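Local coordinates for heme utilization cystosolic carrier protein HutX (Pectobacterium carotovorum, PDB 2PH0) that probably binds haem and carries it within the cytosol during bacterial haem utilisation, at residues N6-T11 / E18-K23; A30-L35 / H107-E112; Q50-I55 / F134-G139; F88-K93 / G98-T103; A121-F126 / D152-L157. All blocks are in the same frame, centred on the assembly; numbering follows the deposited sequence.

Interaction 1 of 5, residues N6-T11 / E18-K23; sequences NELLAT and EDIAGK
The carbonyl oxygen of Leu8, a residue that packs on Ile20, is gripped twice from within its own segment. Thr11 OG1 donates to Leu8 O at a short 2.5 Å, lying in the carbonyl plane on a lone pair (C=O...donor angle 145°), and the amide Thr11 N reaches Leu8 O at 3.1 Å. The second bond spans three residues, so the chain tightens just beyond the residue that makes the contact.

Across the two helices the meeting is purely apolar, and Ile20 serves both leucines with separate branches. Its CG2 methyl touches Leu8 CD2 at 3.8 Å, while the end of its longer arm, CD1, meets Leu9 CD2 at 3.9 Å. Leu8 reaches over with CG anti to the backbone N (chi1 171°). Leu9 sets out across the gap rather than into it, and one of its two methyls, CD2, makes the approach. With 156 Å² buried in all, the touch is modest, made at methyl ends while the CA atoms of Leu8 and Ile20 stand 8.9 Å apart.

Val31 of helix 28-33 touches both Leu9 and Ile20. At the start of segment 18-23, Glu18 OE2 forms a salt bridge with Lys135 NZ, linking helix 17-23 to strand 132-137 of the large antiparallel sheet.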
# COMPACT_ATOMS: atom_id res chain seq x y z
N ASN B 6 4.99 -8.18 26.97
CA ASN B 6 6.17 -9.01 26.90
C ASN B 6 5.84 -10.48 27.19
O ASN B 6 6.31 -11.37 26.50
CB ASN B 6 7.22 -8.50 27.88
CG ASN B 6 8.63 -8.85 27.45
OD1 ASN B 6 9.18 -9.88 27.84
ND2 ASN B 6 9.22 -7.99 26.63
N GLU B 7 5.01 -10.72 28.20
CA GLU B 7 4.64 -12.09 28.56
C GLU B 7 3.83 -12.75 27.45
O GLU B 7 3.97 -13.94 27.19
CB GLU B 7 3.85 -12.10 29.86
CG GLU B 7 4.63 -11.60 31.06
CD GLU B 7 3.80 -11.54 32.32
OE1 GLU B 7 2.67 -11.00 32.25
OE2 GLU B 7 4.26 -12.03 33.37
N LEU B 8 2.96 -11.97 26.80
CA LEU B 8 2.15 -12.52 25.73
C LEU B 8 3.01 -12.96 24.56
O LEU B 8 2.83 -14.04 24.00
CB LEU B 8 1.13 -11.48 25.23
CG LEU B 8 0.39 -11.90 23.96
CD1 LEU B 8 -0.41 -13.16 24.23
CD2 LEU B 8 -0.51 -10.77 23.49
N LEU B 9 3.97 -12.12 24.18
CA LEU B 9 4.82 -12.43 23.04
C LEU B 9 5.71 -13.64 23.26
O LEU B 9 6.04 -14.36 22.32
CB LEU B 9 5.66 -11.20 22.66
CG LEU B 9 4.80 -10.03 22.20
CD1 LEU B 9 5.68 -8.82 21.89
CD2 LEU B 9 4.01 -10.44 20.97
N ALA B 10 6.08 -13.89 24.51
CA ALA B 10 6.92 -15.04 24.83
C ALA B 10 6.16 -16.36 24.69
O ALA B 10 6.77 -17.43 24.65
CB ALA B 10 7.49 -14.90 26.23
N THR B 11 4.83 -16.29 24.62
CA THR B 11 4.02 -17.49 24.47
C THR B 11 3.91 -17.79 22.98
O THR B 11 3.23 -18.72 22.57
CB THR B 11 2.60 -17.32 25.04
OG1 THR B 11 1.87 -16.36 24.26
CG2 THR B 11 2.66 -16.84 26.48
N GLU B 18 -0.51 -7.03 14.40
CA GLU B 18 -1.37 -5.86 14.37
C GLU B 18 -2.46 -5.95 15.42
O GLU B 18 -2.78 -4.97 16.09
CB GLU B 18 -2.03 -5.69 13.00
CG GLU B 18 -1.18 -5.00 11.96
CD GLU B 18 -0.18 -5.92 11.30
OE1 GLU B 18 -0.17 -7.13 11.62
OE2 GLU B 18 0.60 -5.42 10.47
N ASP B 19 -3.05 -7.14 15.57
CA ASP B 19 -4.11 -7.34 16.55
C ASP B 19 -3.57 -7.25 17.97
O ASP B 19 -4.26 -6.82 18.89
CB ASP B 19 -4.81 -8.68 16.34
CG ASP B 19 -5.58 -8.74 15.03
OD1 ASP B 19 -6.18 -7.70 14.66
OD2 ASP B 19 -5.60 -9.81 14.39
N ILE B 20 -2.31 -7.65 18.16
CA ILE B 20 -1.71 -7.58 19.47
C ILE B 20 -1.47 -6.12 19.83
O ILE B 20 -1.63 -5.72 20.98
CB ILE B 20 -0.38 -8.36 19.51
CG1 ILE B 20 -0.66 -9.85 19.27
CG2 ILE B 20 0.32 -8.15 20.84
CD1 ILE B 20 0.58 -10.70 19.07
N ALA B 21 -1.09 -5.32 18.84
CA ALA B 21 -0.85 -3.91 19.06
C ALA B 21 -2.16 -3.27 19.50
O ALA B 21 -2.18 -2.43 20.41
CB ALA B 21 -0.36 -3.25 17.77
N GLY B 22 -3.25 -3.67 18.86
CA GLY B 22 -4.54 -3.11 19.20
C GLY B 22 -4.98 -3.53 20.58
O GLY B 22 -5.52 -2.72 21.33
N LYS B 23 -4.74 -4.79 20.91
CA LYS B 23 -5.12 -5.34 22.21
C LYS B 23 -4.41 -4.58 23.33
O LYS B 23 -4.93 -4.48 24.44
CB LYS B 23 -4.76 -6.82 22.28
CG LYS B 23 -5.20 -7.51 23.56
CD LYS B 23 -4.89 -9.00 23.54
CE LYS B 23 -5.43 -9.69 24.79
NZ LYS B 23 -5.20 -11.16 24.79

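Interaction 2 of 5, residues A30-L35 / H107-E112; sequences AVVEAL and HIAFIE
Val32 and Ala109 form the tight end of this helix-on-strand contact, with Val32 CG1 only 3.6 Å from Ala109 CB. Both valine methyls also press on the outer end of Ile111: Val32 CG2 lies 3.9 Å and Val32 CG1 4.0 Å from Ile111 CD1. The CB of Val32 points to the strand, and with CG1 anti to the backbone N (chi1 172°) both methyls come within touching distance of that one carbon.

Packing is slacker where the chain leaves the helix. Leu35 CD1 comes no nearer to Ile111 CG2 than 4.1 Å, the two side chains meeting at about a right angle through single methyls. On the solvent side, Glu33 is exposed and its OE2 stays 6.1 Å from His107 NE2, too far for a direct bond; the His107 ring stacks on Phe29.

The strand's alternation sorts its residues. Ala109 and Ile111 face helix 28-33, whereas Phe110 points away, where its side chain meets Leu157 and Ala158 of helix 148-160. An interior strand of the six-stranded antiparallel sheet is thus packed between helix 28-33 on one face and helix 148-160 on the other, a layered alpha-beta arrangement within the ChuX/HutX family domain.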
# COMPACT_ATOMS: atom_id res chain seq x y z
N ALA B 30 5.92 -0.95 18.76
CA ALA B 30 6.00 -1.24 20.19
C ALA B 30 5.95 -2.76 20.39
O ALA B 30 6.72 -3.32 21.18
CB ALA B 30 4.86 -0.56 20.94
N VAL B 31 5.05 -3.42 19.68
CA VAL B 31 4.91 -4.86 19.77
C VAL B 31 6.16 -5.56 19.24
O VAL B 31 6.69 -6.47 19.89
CB VAL B 31 3.69 -5.36 18.96
CG1 VAL B 31 3.58 -6.86 19.04
CG2 VAL B 31 2.43 -4.71 19.50
N VAL B 32 6.66 -5.13 18.09
CA VAL B 32 7.85 -5.74 17.49
C VAL B 32 9.09 -5.59 18.36
O VAL B 32 9.90 -6.51 18.49
CB VAL B 32 8.10 -5.16 16.09
CG1 VAL B 32 9.43 -5.63 15.53
CG2 VAL B 32 6.96 -5.58 15.17
N GLU B 33 9.21 -4.41 18.97
CA GLU B 33 10.33 -4.08 19.85
C GLU B 33 10.33 -4.98 21.08
O GLU B 33 11.37 -5.17 21.73
CB GLU B 33 10.18 -2.61 20.26
CG GLU B 33 11.22 -2.06 21.19
CD GLU B 33 11.06 -0.56 21.37
OE1 GLU B 33 9.99 -0.11 21.83
OE2 GLU B 33 12.02 0.18 21.03
N ALA B 34 9.16 -5.52 21.40
CA ALA B 34 9.01 -6.39 22.56
C ALA B 34 9.15 -7.88 22.25
O ALA B 34 9.10 -8.71 23.15
CB ALA B 34 7.66 -6.14 23.21
N LEU B 35 9.32 -8.22 20.98
CA LEU B 35 9.46 -9.63 20.60
C LEU B 35 10.75 -10.23 21.13
O LEU B 35 11.72 -9.53 21.39
CB LEU B 35 9.47 -9.80 19.08
CG LEU B 35 8.16 -9.65 18.31
CD1 LEU B 35 8.45 -9.36 16.84
CD2 LEU B 35 7.33 -10.92 18.48
N HIS B 107 12.63 2.82 11.68
CA HIS B 107 12.99 1.52 12.24
C HIS B 107 12.78 0.42 11.21
O HIS B 107 11.89 0.50 10.37
CB HIS B 107 12.13 1.21 13.47
CG HIS B 107 12.27 2.20 14.58
ND1 HIS B 107 13.43 2.33 15.32
CD2 HIS B 107 11.40 3.11 15.07
CE1 HIS B 107 13.26 3.29 16.22
NE2 HIS B 107 12.04 3.77 16.09
N ILE B 108 13.62 -0.61 11.28
CA ILE B 108 13.51 -1.74 10.38
C ILE B 108 13.61 -2.98 11.25
O ILE B 108 14.45 -3.05 12.16
CB ILE B 108 14.63 -1.75 9.32
CG1 ILE B 108 14.54 -0.49 8.45
CG2 ILE B 108 14.50 -3.00 8.44
CD1 ILE B 108 15.60 -0.40 7.35
N ALA B 109 12.76 -3.96 10.99
CA ALA B 109 12.79 -5.19 11.78
C ALA B 109 12.81 -6.43 10.91
O ALA B 109 12.11 -6.51 9.90
CB ALA B 109 11.57 -5.24 12.72
N PHE B 110 13.64 -7.39 11.31
CA PHE B 110 13.75 -8.67 10.63
C PHE B 110 13.09 -9.64 11.61
O PHE B 110 13.59 -9.91 12.70
CB PHE B 110 15.22 -9.04 10.40
CG PHE B 110 15.89 -8.20 9.34
CD1 PHE B 110 16.30 -6.90 9.60
CD2 PHE B 110 16.09 -8.72 8.07
CE1 PHE B 110 16.91 -6.13 8.60
CE2 PHE B 110 16.70 -7.96 7.06
CZ PHE B 110 17.11 -6.66 7.34
N ILE B 111 11.93 -10.16 11.21
CA ILE B 111 11.14 -11.03 12.08
C ILE B 111 10.99 -12.44 11.55
O ILE B 111 10.61 -12.65 10.41
CB ILE B 111 9.72 -10.45 12.24
CG1 ILE B 111 9.80 -8.98 12.69
CG2 ILE B 111 8.92 -11.27 13.23
CD1 ILE B 111 8.46 -8.29 12.74
N GLU B 112 11.30 -13.42 12.41
CA GLU B 112 11.14 -14.81 12.04
C GLU B 112 10.18 -15.38 13.08
O GLU B 112 10.54 -15.55 14.24
CB GLU B 112 12.48 -15.54 12.07
CG GLU B 112 13.43 -15.10 10.96
CD GLU B 112 14.76 -15.85 10.96
OE1 GLU B 112 15.61 -15.59 11.84
OE2 GLU B 112 14.96 -16.70 10.07

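Interaction 3 of 5, residues Q50-I55 / F134-G139; sequences QVWDTI and FKIFLG
Trp52 and Phe134 meet with their ring planes almost perpendicular, at 89°, and their centroids 5.8 Å apart (measured from the six-membered ring of the indole). Contact is made at one corner: Trp52 CZ3 lies 3.5 Å from Phe134 CE2, which sits at the indole edge, near its plane. Phe134 gets there with CG held between the backbone N and the carbonyl carbon (chi1 45°). The far side of the indole is fixed by Trp52 NE1, which donates to Pro79 O and so restricts rotation of the ring.

Farther along, Ile55 and Ile136 reach toward each other tip to tip. Ile55 CD1 lies 3.7 Å from Ile136 CD1, and Ile55 CG2 touches Ile136 CG2 at 4.0 Å. The two isoleucines thus meet at both branches and bridge the 11.9 Å between the helix and strand axes.

Phe134 has more partners: it stacks on Phe125, and Leu72 of the second subunit packs on it, so the aromatic end of this contact lies close to the dimer interface. The 38° angle between the N-to-C directions is that of a helix laid aslant across an antiparallel sheet, here helix 48-55 over the large sheet of the ChuX/HutX fold.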
# COMPACT_ATOMS: atom_id res chain seq x y z
N GLN B 50 20.62 0.28 2.22
CA GLN B 50 21.41 -0.93 2.29
C GLN B 50 20.47 -2.13 2.27
O GLN B 50 20.68 -3.10 1.54
CB GLN B 50 22.22 -0.94 3.59
CG GLN B 50 23.20 -2.08 3.72
CD GLN B 50 23.95 -2.05 5.03
OE1 GLN B 50 24.46 -1.00 5.43
NE2 GLN B 50 24.02 -3.19 5.71
N VAL B 51 19.42 -2.04 3.08
CA VAL B 51 18.44 -3.11 3.18
C VAL B 51 17.65 -3.32 1.88
O VAL B 51 17.56 -4.44 1.38
CB VAL B 51 17.45 -2.83 4.34
CG1 VAL B 51 16.26 -3.80 4.29
CG2 VAL B 51 18.19 -2.96 5.66
N TRP B 52 17.10 -2.25 1.32
CA TRP B 52 16.33 -2.37 0.10
C TRP B 52 17.15 -2.91 -1.08
O TRP B 52 16.70 -3.82 -1.78
CB TRP B 52 15.71 -1.02 -0.27
CG TRP B 52 14.78 -1.10 -1.43
CD1 TRP B 52 15.11 -1.13 -2.76
CD2 TRP B 52 13.35 -1.22 -1.38
NE1 TRP B 52 13.98 -1.26 -3.53
CE2 TRP B 52 12.89 -1.32 -2.71
CE3 TRP B 52 12.42 -1.26 -0.33
CZ2 TRP B 52 11.53 -1.44 -3.02
CZ3 TRP B 52 11.07 -1.39 -0.65
CH2 TRP B 52 10.64 -1.48 -1.98
N ASP B 53 18.33 -2.35 -1.30
CA ASP B 53 19.18 -2.80 -2.40
C ASP B 53 19.47 -4.30 -2.31
O ASP B 53 19.45 -5.00 -3.32
CB ASP B 53 20.50 -2.02 -2.43
CG ASP B 53 20.33 -0.60 -2.93
OD1 ASP B 53 19.72 -0.43 -4.00
OD2 ASP B 53 20.81 0.34 -2.26
N THR B 54 19.73 -4.77 -1.09
CA THR B 54 20.02 -6.18 -0.87
C THR B 54 18.82 -7.07 -1.19
O THR B 54 18.94 -8.04 -1.94
CB THR B 54 20.45 -6.43 0.58
OG1 THR B 54 21.57 -5.59 0.89
CG2 THR B 54 20.85 -7.88 0.78
N ILE B 55 17.65 -6.74 -0.64
CA ILE B 55 16.47 -7.55 -0.89
C ILE B 55 16.18 -7.58 -2.38
O ILE B 55 15.70 -8.58 -2.92
CB ILE B 55 15.23 -7.01 -0.12
CG1 ILE B 55 15.53 -6.96 1.38
CG2 ILE B 55 14.02 -7.91 -0.37
CD1 ILE B 55 14.47 -6.22 2.20
N PHE B 134 5.33 -0.73 5.09
CA PHE B 134 5.12 -1.90 4.26
C PHE B 134 5.95 -3.04 4.84
O PHE B 134 6.79 -2.82 5.72
CB PHE B 134 5.50 -1.66 2.78
CG PHE B 134 6.80 -0.95 2.58
CD1 PHE B 134 6.84 0.44 2.52
CD2 PHE B 134 7.99 -1.66 2.47
CE1 PHE B 134 8.05 1.12 2.36
CE2 PHE B 134 9.21 -0.99 2.31
CZ PHE B 134 9.24 0.40 2.25
N LYS B 135 5.71 -4.25 4.35
CA LYS B 135 6.45 -5.41 4.84
C LYS B 135 6.87 -6.23 3.65
O LYS B 135 6.22 -6.20 2.60
CB LYS B 135 5.55 -6.28 5.72
CG LYS B 135 4.79 -5.56 6.81
CD LYS B 135 3.92 -6.58 7.54
CE LYS B 135 2.98 -5.92 8.53
NZ LYS B 135 2.08 -6.95 9.12
N ILE B 136 7.95 -6.98 3.81
CA ILE B 136 8.42 -7.84 2.74
C ILE B 136 8.54 -9.26 3.31
O ILE B 136 9.23 -9.46 4.31
CB ILE B 136 9.79 -7.38 2.21
CG1 ILE B 136 9.68 -5.95 1.67
CG2 ILE B 136 10.27 -8.31 1.10
CD1 ILE B 136 11.00 -5.35 1.25
N PHE B 137 7.86 -10.23 2.70
CA PHE B 137 7.91 -11.62 3.16
C PHE B 137 8.66 -12.52 2.19
O PHE B 137 8.52 -12.37 0.98
CB PHE B 137 6.50 -12.20 3.35
CG PHE B 137 5.77 -11.66 4.54
CD1 PHE B 137 5.15 -10.41 4.49
CD2 PHE B 137 5.70 -12.39 5.72
CE1 PHE B 137 4.47 -9.91 5.60
CE2 PHE B 137 5.02 -11.90 6.83
CZ PHE B 137 4.40 -10.66 6.77
N LEU B 138 9.43 -13.46 2.73
CA LEU B 138 10.18 -14.40 1.92
C LEU B 138 9.21 -15.43 1.35
O LEU B 138 8.16 -15.69 1.94
CB LEU B 138 11.23 -15.14 2.77
CG LEU B 138 12.25 -14.29 3.53
CD1 LEU B 138 13.32 -15.20 4.10
CD2 LEU B 138 12.88 -13.27 2.59
N GLY B 139 9.58 -16.00 0.20
CA GLY B 139 8.75 -16.99 -0.47
C GLY B 139 9.01 -18.41 0.02
O GLY B 139 9.88 -18.62 0.86

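Interaction 4 of 5, residues F88-K93 / G98-T103; sequences FNLRGK and GHIRAT
Phe88 and Ile100 satisfy each other's backbone completely: Phe88 N donates to Ile100 O at 2.8 Å and Ile100 N to Phe88 O at 2.9 Å, both nearly straight (172° and 173° at the hydrogen), as befits a hydrogen-bonded antiparallel pair. The Phe88 oxygen also receives a CA-H contact from His99. Next comes the non-hydrogen-bonded pair Asn89 and His99, whose CA atoms are 4.6 Å apart and whose side chains bond instead. His99 ND1 donates to Asn89 OD1 at 2.7 Å, with the oxygen close to the plane of the imidazole and the donor tilted 21° from the amide plane. The bond is consistent with a proton on ND1. As a directly paired couple they share a face of the hairpin, and with CG anti to the carbonyl carbon in both, amide and imidazole come together.

Strands 87-90 and 96-101 form this beta hairpin within a small antiparallel sheet, and His99 and Ile100 pair in turn with a strand of the second subunit, so the sheet continues across the dimer interface. Toward the turn, Leu90 N donates to Gly98 O at 2.9 Å. A water donates to Leu90 O at 2.6 Å and to Gly98 O at a longer 3.3 Å, giving that glycine oxygen two donors. At the backbone angles of Gly98 a CB would run into the carbonyl O of the residue before, so the position suits a residue with no side chain.

On the opposite face the partners are apolar. Ile100 CD1 sits at the edge of the Phe88 ring, 4.3 Å from Phe88 CD2, and Trp52 meets that ring edge-to-face.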
# COMPACT_ATOMS: atom_id res chain seq x y z
N PHE B 88 12.52 8.09 -2.75
CA PHE B 88 13.25 6.95 -3.30
C PHE B 88 12.29 6.45 -4.37
O PHE B 88 11.24 5.88 -4.07
CB PHE B 88 13.47 5.89 -2.22
CG PHE B 88 14.21 4.66 -2.70
CD1 PHE B 88 15.53 4.74 -3.13
CD2 PHE B 88 13.58 3.42 -2.71
CE1 PHE B 88 16.23 3.60 -3.54
CE2 PHE B 88 14.27 2.27 -3.12
CZ PHE B 88 15.59 2.36 -3.54
N ASN B 89 12.63 6.70 -5.63
CA ASN B 89 11.77 6.33 -6.74
C ASN B 89 12.12 4.98 -7.34
O ASN B 89 13.27 4.74 -7.73
CB ASN B 89 11.84 7.44 -7.80
CG ASN B 89 11.57 8.81 -7.20
OD1 ASN B 89 10.48 9.07 -6.69
ND2 ASN B 89 12.57 9.68 -7.25
N LEU B 90 11.13 4.10 -7.43
CA LEU B 90 11.31 2.76 -7.95
C LEU B 90 11.15 2.66 -9.46
O LEU B 90 10.33 3.35 -10.06
CB LEU B 90 10.32 1.79 -7.29
CG LEU B 90 10.24 1.84 -5.76
CD1 LEU B 90 9.26 0.78 -5.27
CD2 LEU B 90 11.61 1.60 -5.17
N ARG B 91 11.95 1.79 -10.06
CA ARG B 91 11.88 1.58 -11.49
C ARG B 91 11.61 0.09 -11.69
O ARG B 91 12.52 -0.70 -11.97
CB ARG B 91 13.18 2.01 -12.17
CG ARG B 91 13.04 2.16 -13.68
CD ARG B 91 14.21 2.90 -14.27
NE ARG B 91 14.07 4.36 -14.16
CZ ARG B 91 15.05 5.20 -14.45
NH1 ARG B 91 16.23 4.73 -14.83
NH2 ARG B 91 14.86 6.51 -14.36
N GLY B 92 10.35 -0.28 -11.53
CA GLY B 92 9.97 -1.67 -11.67
C GLY B 92 9.60 -2.06 -13.08
O GLY B 92 9.18 -1.23 -13.88
N LYS B 93 9.78 -3.34 -13.38
CA LYS B 93 9.46 -3.89 -14.69
C LYS B 93 8.69 -5.19 -14.51
O LYS B 93 8.64 -6.02 -15.42
CB LYS B 93 10.74 -4.15 -15.48
N GLY B 98 6.59 2.70 -7.63
CA GLY B 98 6.17 3.60 -6.57
C GLY B 98 7.25 4.56 -6.11
O GLY B 98 8.34 4.64 -6.68
N HIS B 99 6.92 5.27 -5.03
CA HIS B 99 7.81 6.27 -4.46
C HIS B 99 7.75 6.15 -2.95
O HIS B 99 6.67 6.20 -2.36
CB HIS B 99 7.32 7.65 -4.88
CG HIS B 99 7.07 7.78 -6.35
ND1 HIS B 99 8.08 8.04 -7.25
CD2 HIS B 99 5.94 7.62 -7.08
CE1 HIS B 99 7.58 8.03 -8.48
NE2 HIS B 99 6.28 7.78 -8.40
N ILE B 100 8.91 5.98 -2.32
CA ILE B 100 8.98 5.86 -0.87
C ILE B 100 9.66 7.10 -0.29
O ILE B 100 10.78 7.45 -0.69
CB ILE B 100 9.75 4.59 -0.47
CG1 ILE B 100 9.03 3.37 -1.05
CG2 ILE B 100 9.88 4.49 1.04
CD1 ILE B 100 9.85 2.08 -1.05
N ARG B 101 8.99 7.78 0.64
CA ARG B 101 9.56 8.99 1.23
C ARG B 101 10.78 8.67 2.09
O ARG B 101 10.69 7.92 3.06
CB ARG B 101 8.51 9.73 2.06
CG ARG B 101 9.00 11.08 2.57
CD ARG B 101 7.92 11.83 3.34
NE ARG B 101 6.76 12.13 2.50
CZ ARG B 101 5.77 12.94 2.87
NH1 ARG B 101 5.80 13.53 4.06
NH2 ARG B 101 4.75 13.16 2.05
N ALA B 102 11.91 9.27 1.71
CA ALA B 102 13.21 9.07 2.36
C ALA B 102 13.30 9.23 3.87
O ALA B 102 13.85 8.37 4.55
CB ALA B 102 14.25 9.96 1.69
N THR B 103 12.79 10.33 4.39
CA THR B 103 12.85 10.60 5.82
C THR B 103 11.86 9.79 6.66
O THR B 103 11.92 9.82 7.90
CB THR B 103 12.56 12.10 6.11
OG1 THR B 103 12.78 12.37 7.50
CG2 THR B 103 11.11 12.43 5.75
O HOH W 1 8.43 5.12 -9.90

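Interaction 5 of 5, residues A121-F126 / D152-L157; sequences ASVVFF and DAFRAL
Strand 121-126 and helix 152-157 run at 43° to each other with their axes 10.1 Å apart at the closest, and the backbones draw nearest at Ala121 and Phe154. One aromatic ring spans the gap. The Phe154 side chain is extended, with CG anti to the backbone N (chi1 175°), which projects the phenyl group from the helix onto Ala121 to Val123.

Three consecutive strand residues meet the ring in different ways. Ala121 CB lies over one face, 4.2 Å from the ring centroid and 14° off the normal, a CH-pi contact displaced somewhat toward the rim. The backbone of Ser122 takes the edge: its O is near the ring plane and 3.4 Å from Phe154 CE2, so a carbonyl faces the partly positive hydrogens of the rim. Val123 comes obliquely, Val123 CG2 lying 3.6 Å from Phe154 CE2, with the valine and phenylalanine chains sliding past each other in opposite directions. The Ser122 side chain starts away from the helix, so that residue contributes main-chain atoms to this contact.

Around the same ring, Phe110 meets Phe154 edge-to-face. One residue on, Arg155 NE forms a salt bridge with Glu112 OE2, giving the helix a polar tie to strand 107-115 beside the apolar one. The geometry is that of a C-terminal helix packed aslant on the face of an antiparallel sheet of the ChuX/HutX fold, with the Phe154 ring as its main contact to this strand.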
# COMPACT_ATOMS: atom_id res chain seq x y z
N ALA B 121 9.11 -15.25 7.52
CA ALA B 121 10.24 -14.36 7.68
C ALA B 121 9.90 -13.08 6.95
O ALA B 121 9.61 -13.10 5.75
CB ALA B 121 11.49 -14.98 7.07
N SER B 122 9.93 -11.97 7.67
CA SER B 122 9.60 -10.68 7.07
C SER B 122 10.52 -9.54 7.48
O SER B 122 11.18 -9.58 8.52
CB SER B 122 8.15 -10.31 7.40
OG SER B 122 7.92 -10.28 8.81
N VAL B 123 10.57 -8.53 6.62
CA VAL B 123 11.35 -7.34 6.91
C VAL B 123 10.29 -6.25 6.96
O VAL B 123 9.61 -6.00 5.97
CB VAL B 123 12.35 -7.00 5.80
CG1 VAL B 123 13.12 -5.75 6.19
CG2 VAL B 123 13.30 -8.17 5.58
N VAL B 124 10.15 -5.62 8.12
CA VAL B 124 9.14 -4.58 8.29
C VAL B 124 9.76 -3.20 8.42
O VAL B 124 10.69 -3.00 9.19
CB VAL B 124 8.29 -4.88 9.54
CG1 VAL B 124 7.14 -3.88 9.62
CG2 VAL B 124 7.74 -6.32 9.47
N PHE B 125 9.23 -2.24 7.66
CA PHE B 125 9.72 -0.87 7.66
C PHE B 125 8.71 0.01 8.39
O PHE B 125 7.54 0.05 8.02
CB PHE B 125 9.92 -0.39 6.22
CG PHE B 125 10.90 -1.21 5.44
CD1 PHE B 125 12.16 -0.70 5.12
CD2 PHE B 125 10.57 -2.50 5.00
CE1 PHE B 125 13.08 -1.46 4.39
CE2 PHE B 125 11.48 -3.26 4.27
CZ PHE B 125 12.73 -2.74 3.96
N PHE B 126 9.16 0.70 9.43
CA PHE B 126 8.31 1.54 10.28
C PHE B 126 8.58 3.04 10.17
O PHE B 126 9.72 3.46 10.01
CB PHE B 126 8.51 1.17 11.75
CG PHE B 126 8.27 -0.27 12.08
CD1 PHE B 126 7.02 -0.71 12.51
CD2 PHE B 126 9.31 -1.19 12.00
CE1 PHE B 126 6.81 -2.04 12.87
CE2 PHE B 126 9.11 -2.53 12.36
CZ PHE B 126 7.85 -2.94 12.79
N ASP B 152 18.88 -17.68 4.23
CA ASP B 152 20.29 -17.43 4.50
C ASP B 152 20.66 -15.96 4.25
O ASP B 152 21.35 -15.36 5.06
CB ASP B 152 21.19 -18.34 3.66
CG ASP B 152 21.02 -19.81 4.00
OD1 ASP B 152 20.69 -20.12 5.17
OD2 ASP B 152 21.22 -20.66 3.11
N ALA B 153 20.22 -15.39 3.14
CA ALA B 153 20.54 -13.99 2.86
C ALA B 153 19.87 -13.07 3.88
O ALA B 153 20.44 -12.05 4.29
CB ALA B 153 20.09 -13.62 1.44
N PHE B 154 18.65 -13.42 4.27
CA PHE B 154 17.86 -12.66 5.24
C PHE B 154 18.58 -12.66 6.59
O PHE B 154 18.74 -11.62 7.22
CB PHE B 154 16.46 -13.30 5.35
CG PHE B 154 15.56 -12.71 6.42
CD1 PHE B 154 15.73 -13.03 7.77
CD2 PHE B 154 14.48 -11.89 6.06
CE1 PHE B 154 14.83 -12.56 8.74
CE2 PHE B 154 13.57 -11.42 7.03
CZ PHE B 154 13.75 -11.75 8.36
N ARG B 155 19.03 -13.83 7.04
CA ARG B 155 19.73 -13.88 8.31
C ARG B 155 21.09 -13.18 8.24
O ARG B 155 21.51 -12.55 9.21
CB ARG B 155 19.88 -15.33 8.76
CG ARG B 155 18.53 -15.96 9.14
CD ARG B 155 18.69 -17.44 9.42
NE ARG B 155 17.44 -18.02 9.89
CZ ARG B 155 17.25 -19.32 10.10
NH1 ARG B 155 18.24 -20.18 9.87
NH2 ARG B 155 16.08 -19.76 10.51
N ALA B 156 21.75 -13.25 7.09
CA ALA B 156 23.05 -12.60 6.92
C ALA B 156 22.92 -11.09 7.04
O ALA B 156 23.70 -10.43 7.73
CB ALA B 156 23.65 -12.95 5.57
N LEU B 157 21.92 -10.54 6.37
CA LEU B 157 21.67 -9.11 6.40
C LEU B 157 21.31 -8.67 7.81
O LEU B 157 21.85 -7.69 8.32
CB LEU B 157 20.55 -8.74 5.42
CG LEU B 157 20.12 -7.27 5.37
CD1 LEU B 157 21.32 -6.38 5.09
CD2 LEU B 157 19.08 -7.13 4.26

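How the interactions relate
Interactions 2, 3 and 5 all build on the large antiparallel sheet. Interactions 3 and 5 are the closest, their centres 6 Å apart, and neighbouring strands join them through a probable hydrogen bond from Val123 N to Ile136 O of 2.8 Å. Interactions 2 and 5, 11 Å apart between centres, are joined likewise by a probable hydrogen bond, Val124 N to Ala109 O, also 2.8 Å. Interaction 1, centred 12 Å from interaction 2, touches it where Leu9 CD1 lies 3.6 Å from Ala34 CB. Interaction 4 lies at the other extreme, its centre 32 Å from that of interaction 1, and joins interaction 3 where Trp52 CZ3 meets Ile100 CD1 at 3.7 Å. No haem is present among the contacts described.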